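Lectin (Pleurotus ostreatus, PDB 6T0Q) is a calcium-binding lectin that probably recognises galactose and N-acetylgalactosamine on glycans. Local coordinates at residues P191-R196 with C231-I236. Residues are numbered along the deposited sequence; the frame is centred on the assembly and turned at random.
Sequences PVLPLR and CATVLI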
loop_
_atom_site.group_PDB
_atom_site.type_symbol
_atom_site.label_atom_id
_atom_site.label_comp_id
_atom_site.label_asym_id
_atom_site.label_seq_id
_atom_site.Cartn_x
_atom_site.Cartn_y
_atom_site.Cartn_z
ATOM N N PRO A 191 19.192 -16.287 -19.502
ATOM C CA PRO A 191 18.754 -14.887 -19.542
ATOM C C PRO A 191 18.478 -14.379 -18.134
ATOM O O PRO A 191 18.128 -15.151 -17.239
ATOM C CB PRO A 191 17.467 -14.939 -20.384
ATOM C CG PRO A 191 16.984 -16.355 -20.244
ATOM C CD PRO A 191 18.242 -17.183 -20.193
ATOM N N VAL A 192 18.649 -13.064 -17.933
ATOM C CA VAL A 192 18.434 -12.496 -16.600
ATOM C C VAL A 192 17.011 -12.776 -16.120
ATOM O O VAL A 192 16.795 -13.149 -14.959
ATOM C CB VAL A 192 18.755 -10.988 -16.581
ATOM C CG1 VAL A 192 17.967 -10.215 -17.684
ATOM C CG2 VAL A 192 18.463 -10.420 -15.209
ATOM N N LEU A 193 16.030 -12.622 -17.008
ATOM C CA LEU A 193 14.619 -12.906 -16.771
ATOM C C LEU A 193 14.025 -13.438 -18.065
ATOM O O LEU A 193 14.514 -13.106 -19.153
ATOM C CB LEU A 193 13.830 -11.653 -16.342
ATOM C CG LEU A 193 14.127 -11.087 -14.951
ATOM C CD1 LEU A 193 13.467 -9.712 -14.791
ATOM C CD2 LEU A 193 13.628 -12.057 -13.881
ATOM N N PRO A 194 12.973 -14.251 -17.988
ATOM C CA PRO A 194 12.303 -14.688 -19.220
ATOM C C PRO A 194 11.408 -13.583 -19.760
ATOM O O PRO A 194 10.824 -12.806 -18.998
ATOM C CB PRO A 194 11.473 -15.894 -18.759
ATOM C CG PRO A 194 11.097 -15.529 -17.345
ATOM C CD PRO A 194 12.356 -14.846 -16.788
ATOM N N LEU A 195 11.326 -13.500 -21.089
ATOM C CA LEU A 195 10.213 -12.793 -21.718
ATOM C C LEU A 195 9.075 -13.743 -22.062
ATOM O O LEU A 195 7.911 -13.322 -22.118
ATOM C CB LEU A 195 10.682 -12.059 -22.976
ATOM C CG LEU A 195 11.560 -10.844 -22.688
ATOM C CD1 LEU A 195 12.002 -10.214 -23.991
ATOM C CD2 LEU A 195 10.819 -9.833 -21.784
ATOM N N ARG A 196 9.392 -15.014 -22.295
ATOM C CA ARG A 196 8.378 -16.052 -22.282
ATOM C C ARG A 196 7.551 -15.932 -21.008
ATOM O O ARG A 196 8.102 -15.797 -19.912
ATOM C CB ARG A 196 9.053 -17.422 -22.363
ATOM C CG ARG A 196 8.096 -18.599 -22.300
ATOM C CD ARG A 196 8.873 -19.917 -22.287
ATOM N NE ARG A 196 9.836 -20.011 -23.381
ATOM C CZ ARG A 196 9.656 -20.751 -24.471
ATOM N NH1 ARG A 196 8.537 -21.456 -24.608
ATOM N NH2 ARG A 196 10.584 -20.783 -25.424
ATOM N N CYS A 231 14.439 -5.461 -3.521
ATOM C CA CYS A 231 15.058 -5.145 -4.806
ATOM C C CYS A 231 14.118 -5.583 -5.919
ATOM O O CYS A 231 13.334 -6.521 -5.747
ATOM C CB CYS A 231 16.450 -5.870 -5.004
ATOM S SG CYS A 231 17.832 -5.293 -3.890
ATOM N N ALA A 232 14.199 -4.903 -7.068
ATOM C CA ALA A 232 13.538 -5.377 -8.276
ATOM C C ALA A 232 14.547 -5.457 -9.409
ATOM O O ALA A 232 15.489 -4.659 -9.488
ATOM C CB ALA A 232 12.371 -4.487 -8.705
ATOM N N THR A 233 14.349 -6.449 -10.264
ATOM C CA THR A 233 15.055 -6.564 -11.530
ATOM C C THR A 233 14.025 -6.429 -12.636
ATOM O O THR A 233 12.973 -7.071 -12.580
ATOM C CB THR A 233 15.785 -7.898 -11.627
ATOM O OG1 THR A 233 16.627 -8.047 -10.474
ATOM C CG2 THR A 233 16.649 -7.949 -12.904
ATOM N N VAL A 234 14.310 -5.582 -13.623
ATOM C CA VAL A 234 13.362 -5.280 -14.695
ATOM C C VAL A 234 14.012 -5.599 -16.029
ATOM O O VAL A 234 15.141 -5.174 -16.291
ATOM C CB VAL A 234 12.909 -3.807 -14.664
ATOM C CG1 VAL A 234 11.929 -3.523 -15.820
ATOM C CG2 VAL A 234 12.294 -3.468 -13.324
ATOM N N LEU A 235 13.298 -6.339 -16.870
ATOM C CA LEU A 235 13.692 -6.588 -18.247
ATOM C C LEU A 235 12.633 -5.973 -19.153
ATOM O O LEU A 235 11.447 -6.243 -18.965
ATOM C CB LEU A 235 13.807 -8.093 -18.498
ATOM C CG LEU A 235 14.141 -8.494 -19.928
ATOM C CD1 LEU A 235 15.531 -8.002 -20.270
ATOM C CD2 LEU A 235 14.031 -10.013 -20.072
ATOM N N ILE A 236 13.036 -5.146 -20.123
ATOM C CA ILE A 236 12.052 -4.397 -20.903
ATOM C C ILE A 236 12.545 -4.159 -22.329
ATOM O O ILE A 236 13.741 -3.971 -22.577
ATOM C CB ILE A 236 11.719 -3.062 -20.197
ATOM C CG1 ILE A 236 10.672 -2.250 -20.964
ATOM C CG2 ILE A 236 12.990 -2.220 -19.986
ATOM C CD1 ILE A 236 10.123 -1.092 -20.094
#
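Pro-194 O accepts a hydrogen bond from Thr-291 OG1 on strand 287-296, and Leu-235 CD2 approaches the same Pro-194 O at 4.4 Å. Two other carbonyl oxygens have methyl groups against them. Leu-235 CD2 lies 3.3 Å from Leu-193 O. Leu-193 CD1 lies 3.5 Å from Thr-233 O. No hydrogen bond joins residues 191-196 to residues 231-236. The rest is apolar.

Leu-235 is the centre. Its CG is anti to the backbone N (chi1 177°), and its two methyls fork toward different partners. CD1 reaches Val-192 CG1 at 4.2 Å. CD2 presses on Leu-195 CD2 at 3.6 Å, with the two leucines crossing at about a right angle. Leu-195 does not start out facing the strand, but the end of its side chain turns in. Lower on the Leu-235 side chain, CB lies 4.1 Å from Leu-193 CD1.

The protein is built of two all-beta halves, each with two antiparallel sheets, consistent with a beta-sandwich. Residues 191-196 belong to the loop leading into strand 199-202 of the second half. They lie against one face of strand 229-239, an inner strand of a five-stranded antiparallel sheet, flanked by 261-265 and 287-296. Thr-233 and Leu-235 point to the loop; Val-234 and Ile-236 point away from it.

Val-192 also forks. With chi1 at 54°, CG1 sits between the backbone N and the carbonyl carbon, while CG2 is anti to N and meets Thr-233 CG2 at 3.8 Å. Phe-102, from strand 98-104 of the first half, touches Val-192, Leu-193 and Thr-233 and, like Leu-293, lines a glycan pocket. The Cys-231 to Cys-69 disulfide ties the same two halves covalently. The Leu-193 side chain is about 6 Å from a bound N-acetylglucosamine.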